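Local coordinates for 3-methylornithine synthase (Methanosarcina barkeri, PDB 3T7V), which isomerises L-lysine to (3R)-3-methyl-D-ornithine by a radical SAM mechanism, a step in the biosynthesis of pyrrolysine, at residues V59-F64 / G107-D112; K101-A106 / L301-Q306; V297-P302 / R320-K325. One frame throughout, in Å; residues are numbered along the deposited sequence.

Interaction 1. Residues V59-F64 / G107-D112; sequences VFLNCF and GFHMVD. With MD0 (5-amino-D-isoleucine), chain D.
Two neighbouring parallel barrel strands, 59-64 and 110-112, form a buried backbone pairing that ends beside bound 5-amino-D-isoleucine. C63, in the middle of three bridges, gives its N-H to M110 O (3.0 Å), and its O receives D112 N (2.7 Å) nearly along the C=O axis. Earlier in the strand, L61 O takes H109 N, while L61 N donates to H109 ND1 (2.9 Å) from 21° out of the imidazole plane. A339 O holds NE2 of that ring, and the edge of F60 meets its face, T-shaped with planes at 84°. On the face that carries C63 and V111, C63 CB stands over the centre of the F108 ring, 3.5 Å from its centroid, with SG also above it. At the C-terminal end D112 CG is anti to its backbone N (chi1 178°), which carries OD2 to 2.9 Å from MD0 NE; S146 holds OD1. F64 lays a ring face against the ligand, CE1 3.5 Å from MD0 CB. Replacing F64 by alanine removes this ring, and the ligand's CA and CB would probably lose contact on that side. This is a radical SAM TIM-type barrel, with the product at the C-terminal ends of its strands.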
loop_
_atom_site.group_PDB
_atom_site.type_symbol
_atom_site.label_atom_id
_atom_site.label_comp_id
_atom_site.label_asym_id
_atom_site.label_seq_id
_atom_site.Cartn_x
_atom_site.Cartn_y
_atom_site.Cartn_z
ATOM N N VAL A 59 10.297 -1.856 -12.678
ATOM C CA VAL A 59 9.553 -1.468 -11.494
ATOM C C VAL A 59 8.290 -0.749 -11.967
ATOM O O VAL A 59 8.285 0.005 -12.953
ATOM C CB VAL A 59 10.462 -0.456 -10.666
ATOM C CG1 VAL A 59 9.669 0.114 -9.476
ATOM C CG2 VAL A 59 11.734 -1.140 -10.213
ATOM N N PHE A 60 7.197 -0.931 -11.216
ATOM C CA PHE A 60 5.931 -0.246 -11.492
ATOM C C PHE A 60 5.846 1.009 -10.619
ATOM O O PHE A 60 6.492 1.066 -9.554
ATOM C CB PHE A 60 4.745 -1.195 -11.207
ATOM C CG PHE A 60 4.758 -2.443 -12.031
ATOM C CD1 PHE A 60 4.667 -2.347 -13.402
ATOM C CD2 PHE A 60 4.888 -3.680 -11.429
ATOM C CE1 PHE A 60 4.721 -3.533 -14.192
ATOM C CE2 PHE A 60 4.855 -4.872 -12.196
ATOM C CZ PHE A 60 4.784 -4.748 -13.560
ATOM N N LEU A 61 5.092 2.005 -11.061
ATOM C CA LEU A 61 5.028 3.343 -10.417
ATOM C C LEU A 61 3.563 3.732 -10.192
ATOM O O LEU A 61 2.766 3.757 -11.142
ATOM C CB LEU A 61 5.690 4.396 -11.274
ATOM C CG LEU A 61 7.120 4.095 -11.646
ATOM C CD1 LEU A 61 7.633 5.080 -12.723
ATOM C CD2 LEU A 61 8.002 4.136 -10.402
ATOM N N ASN A 62 3.179 4.023 -8.938
ATOM C CA ASN A 62 1.748 4.324 -8.591
ATOM C C ASN A 62 1.700 5.710 -7.992
ATOM O O ASN A 62 2.416 6.011 -6.984
ATOM C CB ASN A 62 1.321 3.286 -7.527
ATOM C CG ASN A 62 -0.186 3.230 -7.273
ATOM O OD1 ASN A 62 -0.984 3.758 -8.000
ATOM N ND2 ASN A 62 -0.547 2.447 -6.234
ATOM N N CYS A 63 0.907 6.569 -8.614
ATOM C CA CYS A 63 0.701 7.923 -8.018
ATOM C C CYS A 63 -0.339 7.877 -6.931
ATOM O O CYS A 63 -1.267 7.113 -7.001
ATOM C CB CYS A 63 0.209 8.794 -9.111
ATOM S SG CYS A 63 0.055 10.533 -8.682
ATOM N N PHE A 64 -0.173 8.648 -5.898
ATOM C CA PHE A 64 -1.115 8.651 -4.780
ATOM C C PHE A 64 -1.843 9.977 -4.744
ATOM O O PHE A 64 -1.220 11.054 -4.574
ATOM C CB PHE A 64 -0.266 8.500 -3.499
ATOM C CG PHE A 64 -1.123 8.460 -2.247
ATOM C CD1 PHE A 64 -2.054 7.429 -2.106
ATOM C CD2 PHE A 64 -1.025 9.421 -1.249
ATOM C CE1 PHE A 64 -2.891 7.344 -0.989
ATOM C CE2 PHE A 64 -1.866 9.345 -0.110
ATOM C CZ PHE A 64 -2.783 8.321 -0.006
ATOM N N GLY A 107 4.374 8.960 -16.804
ATOM C CA GLY A 107 5.084 7.698 -16.696
ATOM C C GLY A 107 4.513 6.804 -15.632
ATOM O O GLY A 107 5.082 5.702 -15.353
ATOM N N PHE A 108 3.383 7.206 -14.995
ATOM C CA PHE A 108 2.745 6.293 -14.020
ATOM C C PHE A 108 2.023 5.098 -14.672
ATOM O O PHE A 108 1.480 5.162 -15.763
ATOM C CB PHE A 108 1.688 7.051 -13.174
ATOM C CG PHE A 108 2.310 8.084 -12.290
ATOM C CD1 PHE A 108 2.957 7.656 -11.123
ATOM C CD2 PHE A 108 2.211 9.465 -12.603
ATOM C CE1 PHE A 108 3.496 8.575 -10.246
ATOM C CE2 PHE A 108 2.787 10.396 -11.736
ATOM C CZ PHE A 108 3.414 9.951 -10.560
ATOM N N HIS A 109 2.102 3.959 -13.972
ATOM C CA HIS A 109 1.330 2.765 -14.353
ATOM C C HIS A 109 -0.054 2.700 -13.779
ATOM O O HIS A 109 -0.932 2.065 -14.373
ATOM C CB HIS A 109 2.073 1.461 -13.935
ATOM C CG HIS A 109 3.426 1.366 -14.540
ATOM N ND1 HIS A 109 4.533 1.828 -13.886
ATOM C CD2 HIS A 109 3.843 0.909 -15.765
ATOM C CE1 HIS A 109 5.604 1.703 -14.691
ATOM N NE2 HIS A 109 5.185 1.132 -15.838
ATOM N N MET A 110 -0.306 3.451 -12.700
ATOM C CA MET A 110 -1.574 3.365 -12.000
ATOM C C MET A 110 -1.676 4.620 -11.163
ATOM O O MET A 110 -0.628 5.248 -10.807
ATOM C CB MET A 110 -1.589 2.119 -11.106
ATOM C CG MET A 110 -2.989 1.947 -10.378
ATOM S SD MET A 110 -3.296 0.228 -9.879
ATOM C CE MET A 110 -1.939 0.028 -8.758
ATOM N N VAL A 111 -2.905 5.032 -10.840
ATOM C CA VAL A 111 -3.152 6.109 -9.848
ATOM C C VAL A 111 -4.014 5.547 -8.736
ATOM O O VAL A 111 -4.949 4.788 -9.026
ATOM C CB VAL A 111 -3.804 7.329 -10.508
ATOM C CG1 VAL A 111 -2.905 7.949 -11.526
ATOM C CG2 VAL A 111 -5.155 7.017 -11.129
ATOM N N ASP A 112 -3.651 5.861 -7.501
ATOM C CA ASP A 112 -4.447 5.452 -6.291
ATOM C C ASP A 112 -5.286 6.567 -5.734
ATOM O O ASP A 112 -4.682 7.572 -5.276
ATOM C CB ASP A 112 -3.479 4.856 -5.260
ATOM C CG ASP A 112 -4.103 4.446 -3.975
ATOM O OD1 ASP A 112 -5.353 4.492 -3.783
ATOM O OD2 ASP A 112 -3.322 4.013 -3.053
HETATM C C MD0 D . 1.056 4.492 0.156
HETATM N N MD0 D . 0.557 6.666 1.113
HETATM O O MD0 D . 1.026 3.784 -0.872
HETATM C CA MD0 D . 0.018 5.553 0.339
HETATM C CB MD0 D . -1.241 4.967 1.047
HETATM C CD MD0 D . -3.361 3.636 0.396
HETATM N NE MD0 D . -3.883 2.685 -0.577
HETATM C CG MD0 D . -1.894 3.927 0.090
HETATM C CG2 MD0 D . -0.947 4.303 2.417
HETATM O OXT MD0 D . 1.909 4.362 1.041
#

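Interaction 2. Residues K101-A106 / L301-Q306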
loop_
_atom_site.group_PDB
_atom_site.type_symbol
_atom_site.label_atom_id
_atom_site.label_comp_id
_atom_site.label_asym_id
_atom_site.label_seq_id
_atom_site.Cartn_x
_atom_site.Cartn_y
_atom_site.Cartn_z
ATOM N N LYS A 101 -4.227 16.750 -14.962
ATOM C CA LYS A 101 -3.475 17.299 -16.119
ATOM C C LYS A 101 -1.976 17.121 -15.852
ATOM O O LYS A 101 -1.203 16.882 -16.804
ATOM C CB LYS A 101 -3.812 18.748 -16.339
ATOM C CG LYS A 101 -5.190 18.833 -16.982
ATOM C CD LYS A 101 -5.553 20.274 -17.383
ATOM C CE LYS A 101 -7.052 20.490 -17.574
ATOM N NZ LYS A 101 -7.253 21.949 -17.951
ATOM N N THR A 102 -1.546 17.202 -14.584
ATOM C CA THR A 102 -0.141 17.156 -14.311
ATOM C C THR A 102 0.387 15.724 -14.374
ATOM O O THR A 102 1.587 15.523 -14.372
ATOM C CB THR A 102 0.233 17.775 -12.907
ATOM O OG1 THR A 102 -0.300 16.989 -11.835
ATOM C CG2 THR A 102 -0.323 19.141 -12.749
ATOM N N LEU A 103 -0.522 14.722 -14.414
ATOM C CA LEU A 103 -0.145 13.312 -14.373
ATOM C C LEU A 103 -0.050 12.726 -15.783
ATOM O O LEU A 103 0.609 11.667 -16.012
ATOM C CB LEU A 103 -1.204 12.492 -13.585
ATOM C CG LEU A 103 -1.210 12.947 -12.137
ATOM C CD1 LEU A 103 -2.226 12.130 -11.421
ATOM C CD2 LEU A 103 0.157 12.873 -11.485
ATOM N N LYS A 104 -0.726 13.393 -16.744
ATOM C CA LYS A 104 -0.846 12.779 -18.103
ATOM C C LYS A 104 0.530 12.711 -18.728
ATOM O O LYS A 104 1.212 13.729 -18.859
ATOM C CB LYS A 104 -1.770 13.663 -18.949
ATOM C CG LYS A 104 -3.203 13.565 -18.446
ATOM C CD LYS A 104 -4.106 14.512 -19.284
ATOM C CE LYS A 104 -5.449 14.620 -18.583
ATOM N NZ LYS A 104 -6.382 15.425 -19.394
ATOM N N GLY A 105 0.842 11.490 -19.165
ATOM C CA GLY A 105 2.148 11.229 -19.803
ATOM C C GLY A 105 3.361 11.328 -18.897
ATOM O O GLY A 105 4.467 11.345 -19.395
ATOM N N ALA A 106 3.170 11.295 -17.573
ATOM C CA ALA A 106 4.270 11.399 -16.655
ATOM C C ALA A 106 4.988 10.094 -16.473
ATOM O O ALA A 106 6.144 10.130 -16.029
ATOM C CB ALA A 106 3.833 11.952 -15.277
ATOM N N LEU A 301 3.799 11.485 -5.267
ATOM C CA LEU A 301 2.785 12.521 -5.417
ATOM C C LEU A 301 2.828 13.164 -6.773
ATOM O O LEU A 301 3.886 13.190 -7.438
ATOM C CB LEU A 301 3.019 13.610 -4.371
ATOM C CG LEU A 301 2.848 13.092 -2.925
ATOM C CD1 LEU A 301 3.134 14.167 -1.871
ATOM C CD2 LEU A 301 1.455 12.552 -2.613
ATOM N N PRO A 302 1.662 13.702 -7.213
ATOM C CA PRO A 302 1.599 14.495 -8.423
ATOM C C PRO A 302 2.666 15.630 -8.344
ATOM O O PRO A 302 3.013 16.095 -7.220
ATOM C CB PRO A 302 0.173 15.085 -8.323
ATOM C CG PRO A 302 -0.638 14.057 -7.618
ATOM C CD PRO A 302 0.371 13.676 -6.518
ATOM N N PRO A 303 3.201 16.047 -9.525
ATOM C CA PRO A 303 4.203 17.123 -9.643
ATOM C C PRO A 303 3.697 18.414 -8.958
ATOM O O PRO A 303 2.584 18.854 -9.254
ATOM C CB PRO A 303 4.335 17.318 -11.159
ATOM C CG PRO A 303 4.026 16.003 -11.775
ATOM C CD PRO A 303 3.022 15.325 -10.811
ATOM N N ASP A 304 4.537 19.018 -8.108
ATOM C CA ASP A 304 4.148 20.036 -7.118
ATOM C C ASP A 304 3.427 19.291 -6.041
ATOM O O ASP A 304 4.021 18.555 -5.263
ATOM C CB ASP A 304 3.236 21.128 -7.703
ATOM C CG ASP A 304 2.020 21.428 -6.802
ATOM O OD1 ASP A 304 2.241 21.910 -5.665
ATOM O OD2 ASP A 304 0.866 21.250 -7.262
ATOM N N SER A 305 2.126 19.481 -6.045
ATOM C CA SER A 305 1.239 18.961 -5.106
ATOM C C SER A 305 1.477 19.410 -3.654
ATOM O O SER A 305 2.561 19.273 -3.087
ATOM C CB SER A 305 1.198 17.440 -5.250
ATOM O OG SER A 305 -0.031 17.041 -4.827
ATOM N N GLN A 306 0.440 19.959 -3.075
ATOM C CA GLN A 306 0.335 20.184 -1.649
ATOM C C GLN A 306 -0.380 18.983 -1.060
ATOM O O GLN A 306 -0.755 18.973 0.110
ATOM C CB GLN A 306 -0.551 21.387 -1.439
ATOM C CG GLN A 306 -1.651 21.434 -2.498
ATOM C CD GLN A 306 -2.647 22.561 -2.313
ATOM O OE1 GLN A 306 -3.700 22.358 -1.701
ATOM N NE2 GLN A 306 -2.337 23.752 -2.850
HETATM O O HOH W 1 -0.100 18.368 -9.421
#
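L103 sets one methyl, CD2, against both prolines of the P302-P303 pair. From CD2 it is 3.8 Å to P302 CA and 3.8 Å to P303 CD, so a single branch rests where the two rings join. CG lies anti to the carbonyl carbon (chi1 -65°), and with CD1 extended anti to CA, the other branch, CD2, is the one turned to the prolines, although the CA-CB bond itself does not aim at them. The leucine and P303 approach at a slant, whereas T102 and P303 slide past each other in opposite directions, with P303 CG 3.6 Å from T102 O. No direct hydrogen bond joins 101-106 to 301-306. The contact belongs to the outer layer of the radical SAM barrel: helix 93-103, which follows strand 58-68, is joined through T102 and L103 to the loop leaving strand 296-300. A type II turn that begins at L103 and ends at A106, closed by A106 N to L103 O (3.0 Å), leads the chain back toward strand 110-115. L103 also packs on C63 and I65 of strand 58-68, and P302 on C63. The polar link is a water that donates to T102 OG1 (2.8 Å) and to P303 O (2.7 Å). T102 OG1 stands between its backbone N and carbonyl carbon (chi1 66°), a position from which it faces this water and also bonds to T99 O one helical turn back.

Interaction 3. Residues V297-P302 / R320-K325; sequences VTSILP and RDRDIK. With MD0 (5-amino-D-isoleucine), chain D.
One guanidinium nitrogen, R322 NH1, serves both oxygens of a ligand-binding serine that sits in a left-handed backbone conformation (S299, phi 69°). The serine lies near the end of strand 296-300 of the TIM-type barrel, and 320-325 brings the chain back past this end into helix 324-334. NH1 bonds straight enough to S299 O (3.1 Å, 156° at the hydrogen), on a lone pair, with the oxygen in the guanidinium plane; its second bond, to S299 OG, is weak. OG in turn accepts from MD0 N at 2.8 Å, so the arginine is a second-shell residue behind a ligand contact. D314 at NE and D279 at NH2 form salt bridges with the same guanidinium, probably balancing its charge in this buried place and fixing its rotation. The bend at the second torsion of R322 (chi2 -91°) turns its chain beside L301, whose CD1 meets its CG. That same methyl also lies 3.1 Å above the guanidinium plane of R320, whose NH1 is bonded to L307 O; the L301 and R320 side chains cross at about a right angle. T298 adds a second ligand contact, OG1 donating to MD0 O (2.8 Å). On the backbone, R322 O accepts L301 N at 2.9 Å, and I300 CG2 packs against that oxygen and against I324 CB. D323 is the N-cap of the helix, its OD1 accepting from S326 N. Beside the cap, a water takes the N-H of I324 and donates to L301 O, 2.7 Å away.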
loop_
_atom_site.group_PDB
_atom_site.type_symbol
_atom_site.label_atom_id
_atom_site.label_comp_id
_atom_site.label_asym_id
_atom_site.label_seq_id
_atom_site.Cartn_x
_atom_site.Cartn_y
_atom_site.Cartn_z
ATOM N N VAL A 297 6.576 1.143 -6.719
ATOM C CA VAL A 297 6.873 2.291 -5.850
ATOM C C VAL A 297 5.524 3.069 -5.719
ATOM O O VAL A 297 4.839 3.278 -6.719
ATOM C CB VAL A 297 7.929 3.224 -6.411
ATOM C CG1 VAL A 297 8.212 4.401 -5.477
ATOM C CG2 VAL A 297 9.251 2.478 -6.647
ATOM N N THR A 298 5.142 3.319 -4.446
ATOM C CA THR A 298 3.866 3.959 -4.181
ATOM C C THR A 298 4.086 5.193 -3.313
ATOM O O THR A 298 5.186 5.463 -2.828
ATOM C CB THR A 298 2.897 2.994 -3.456
ATOM O OG1 THR A 298 3.342 2.767 -2.099
ATOM C CG2 THR A 298 2.741 1.645 -4.218
ATOM N N SER A 299 3.002 5.951 -3.186
ATOM C CA SER A 299 3.037 7.206 -2.410
ATOM C C SER A 299 3.881 8.265 -3.130
ATOM O O SER A 299 4.461 9.174 -2.524
ATOM C CB SER A 299 3.476 7.057 -0.951
ATOM O OG SER A 299 2.660 7.982 -0.124
ATOM N N ILE A 300 3.933 8.137 -4.467
ATOM C CA ILE A 300 4.542 9.162 -5.323
ATOM C C ILE A 300 3.464 10.228 -5.480
ATOM O O ILE A 300 2.331 9.935 -5.812
ATOM C CB ILE A 300 4.906 8.574 -6.698
ATOM C CG1 ILE A 300 5.800 7.324 -6.512
ATOM C CG2 ILE A 300 5.572 9.682 -7.510
ATOM C CD1 ILE A 300 6.124 6.670 -7.859
ATOM N N LEU A 301 3.799 11.485 -5.267
ATOM C CA LEU A 301 2.785 12.521 -5.417
ATOM C C LEU A 301 2.828 13.164 -6.773
ATOM O O LEU A 301 3.886 13.190 -7.438
ATOM C CB LEU A 301 3.019 13.610 -4.371
ATOM C CG LEU A 301 2.848 13.092 -2.925
ATOM C CD1 LEU A 301 3.134 14.167 -1.871
ATOM C CD2 LEU A 301 1.455 12.552 -2.613
ATOM N N PRO A 302 1.662 13.702 -7.213
ATOM C CA PRO A 302 1.599 14.495 -8.423
ATOM C C PRO A 302 2.666 15.630 -8.344
ATOM O O PRO A 302 3.013 16.095 -7.220
ATOM C CB PRO A 302 0.173 15.085 -8.323
ATOM C CG PRO A 302 -0.638 14.057 -7.618
ATOM C CD PRO A 302 0.371 13.676 -6.518
ATOM N N ARG A 320 9.611 18.432 0.398
ATOM C CA ARG A 320 9.384 17.014 0.274
ATOM C C ARG A 320 9.962 16.609 -1.104
ATOM O O ARG A 320 10.044 17.460 -1.990
ATOM C CB ARG A 320 7.874 16.748 0.311
ATOM C CG ARG A 320 7.243 17.094 1.639
ATOM C CD ARG A 320 5.817 16.502 1.604
ATOM N NE ARG A 320 4.997 17.138 0.571
ATOM C CZ ARG A 320 3.725 16.835 0.307
ATOM N NH1 ARG A 320 3.125 15.916 1.020
ATOM N NH2 ARG A 320 3.054 17.481 -0.659
ATOM N N ASP A 321 10.349 15.337 -1.272
ATOM C CA ASP A 321 10.979 14.796 -2.482
ATOM C C ASP A 321 10.147 13.502 -2.707
ATOM O O ASP A 321 10.442 12.409 -2.242
ATOM C CB ASP A 321 12.422 14.430 -2.120
ATOM C CG ASP A 321 13.238 13.925 -3.289
ATOM O OD1 ASP A 321 12.765 14.066 -4.426
ATOM O OD2 ASP A 321 14.369 13.404 -3.051
ATOM N N ARG A 322 9.060 13.674 -3.447
ATOM C CA ARG A 322 8.008 12.669 -3.643
ATOM C C ARG A 322 7.652 12.578 -5.138
ATOM O O ARG A 322 6.673 11.888 -5.439
ATOM C CB ARG A 322 6.721 13.093 -2.885
ATOM C CG ARG A 322 6.821 13.153 -1.370
ATOM C CD ARG A 322 6.409 11.803 -0.911
ATOM N NE ARG A 322 6.071 11.811 0.526
ATOM C CZ ARG A 322 5.124 11.059 1.102
ATOM N NH1 ARG A 322 4.427 10.180 0.376
ATOM N NH2 ARG A 322 4.905 11.172 2.405
ATOM N N ASP A 323 8.402 13.156 -6.078
ATOM C CA ASP A 323 7.856 13.238 -7.458
ATOM C C ASP A 323 8.450 12.105 -8.282
ATOM O O ASP A 323 9.520 11.550 -7.984
ATOM C CB ASP A 323 8.212 14.567 -8.083
ATOM C CG ASP A 323 9.675 14.776 -8.044
ATOM O OD1 ASP A 323 10.258 14.483 -9.116
ATOM O OD2 ASP A 323 10.232 15.127 -6.930
ATOM N N ILE A 324 7.719 11.748 -9.313
ATOM C CA ILE A 324 8.135 10.667 -10.208
ATOM C C ILE A 324 9.531 10.867 -10.841
ATOM O O ILE A 324 10.259 9.907 -10.979
ATOM C CB ILE A 324 7.047 10.365 -11.253
ATOM C CG1 ILE A 324 7.300 9.016 -11.883
ATOM C CG2 ILE A 324 6.939 11.490 -12.246
ATOM C CD1 ILE A 324 6.183 8.642 -12.888
ATOM N N LYS A 325 9.867 12.090 -11.210
ATOM C CA LYS A 325 11.157 12.288 -11.874
ATOM C C LYS A 325 12.316 11.941 -10.856
ATOM O O LYS A 325 13.345 11.327 -11.262
ATOM C CB LYS A 325 11.244 13.718 -12.422
ATOM C CG LYS A 325 10.317 14.003 -13.597
ATOM C CD LYS A 325 10.621 15.468 -13.989
ATOM C CE LYS A 325 9.509 16.224 -14.696
ATOM N NZ LYS A 325 9.506 15.980 -16.161
HETATM C C MD0 D . 1.056 4.492 0.156
HETATM N N MD0 D . 0.557 6.666 1.113
HETATM O O MD0 D . 1.026 3.784 -0.872
HETATM C CA MD0 D . 0.018 5.553 0.339
HETATM C CB MD0 D . -1.241 4.967 1.047
HETATM C CD MD0 D . -3.361 3.636 0.396
HETATM N NE MD0 D . -3.883 2.685 -0.577
HETATM C CG MD0 D . -1.894 3.927 0.090
HETATM C CG2 MD0 D . -0.947 4.303 2.417
HETATM O OXT MD0 D . 1.909 4.362 1.041
HETATM O O HOH W 2 5.251 13.110 -9.729
#

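Overall arrangement
From the N terminus, strand 58-68 leads into helix 93-103, and the chain then returns to strand 110-115, where interaction 1 closes the first loop. Interaction 2 starts within that loop, at the end of the helix, and spans almost 200 residues to the loop after strand 296-300, so its path crosses that of interaction 1. Interaction 3 follows interaction 1 in series and closes a short excursion without helix or strand before helix 324-334; it shares L301 and P302 with interaction 2. Strands 58-68 and 296-300 are neighbours, F64 N meeting I300 O, and together the contacts join the early and late parts of the barrel. Interactions 1 and 3 both touch the ligand.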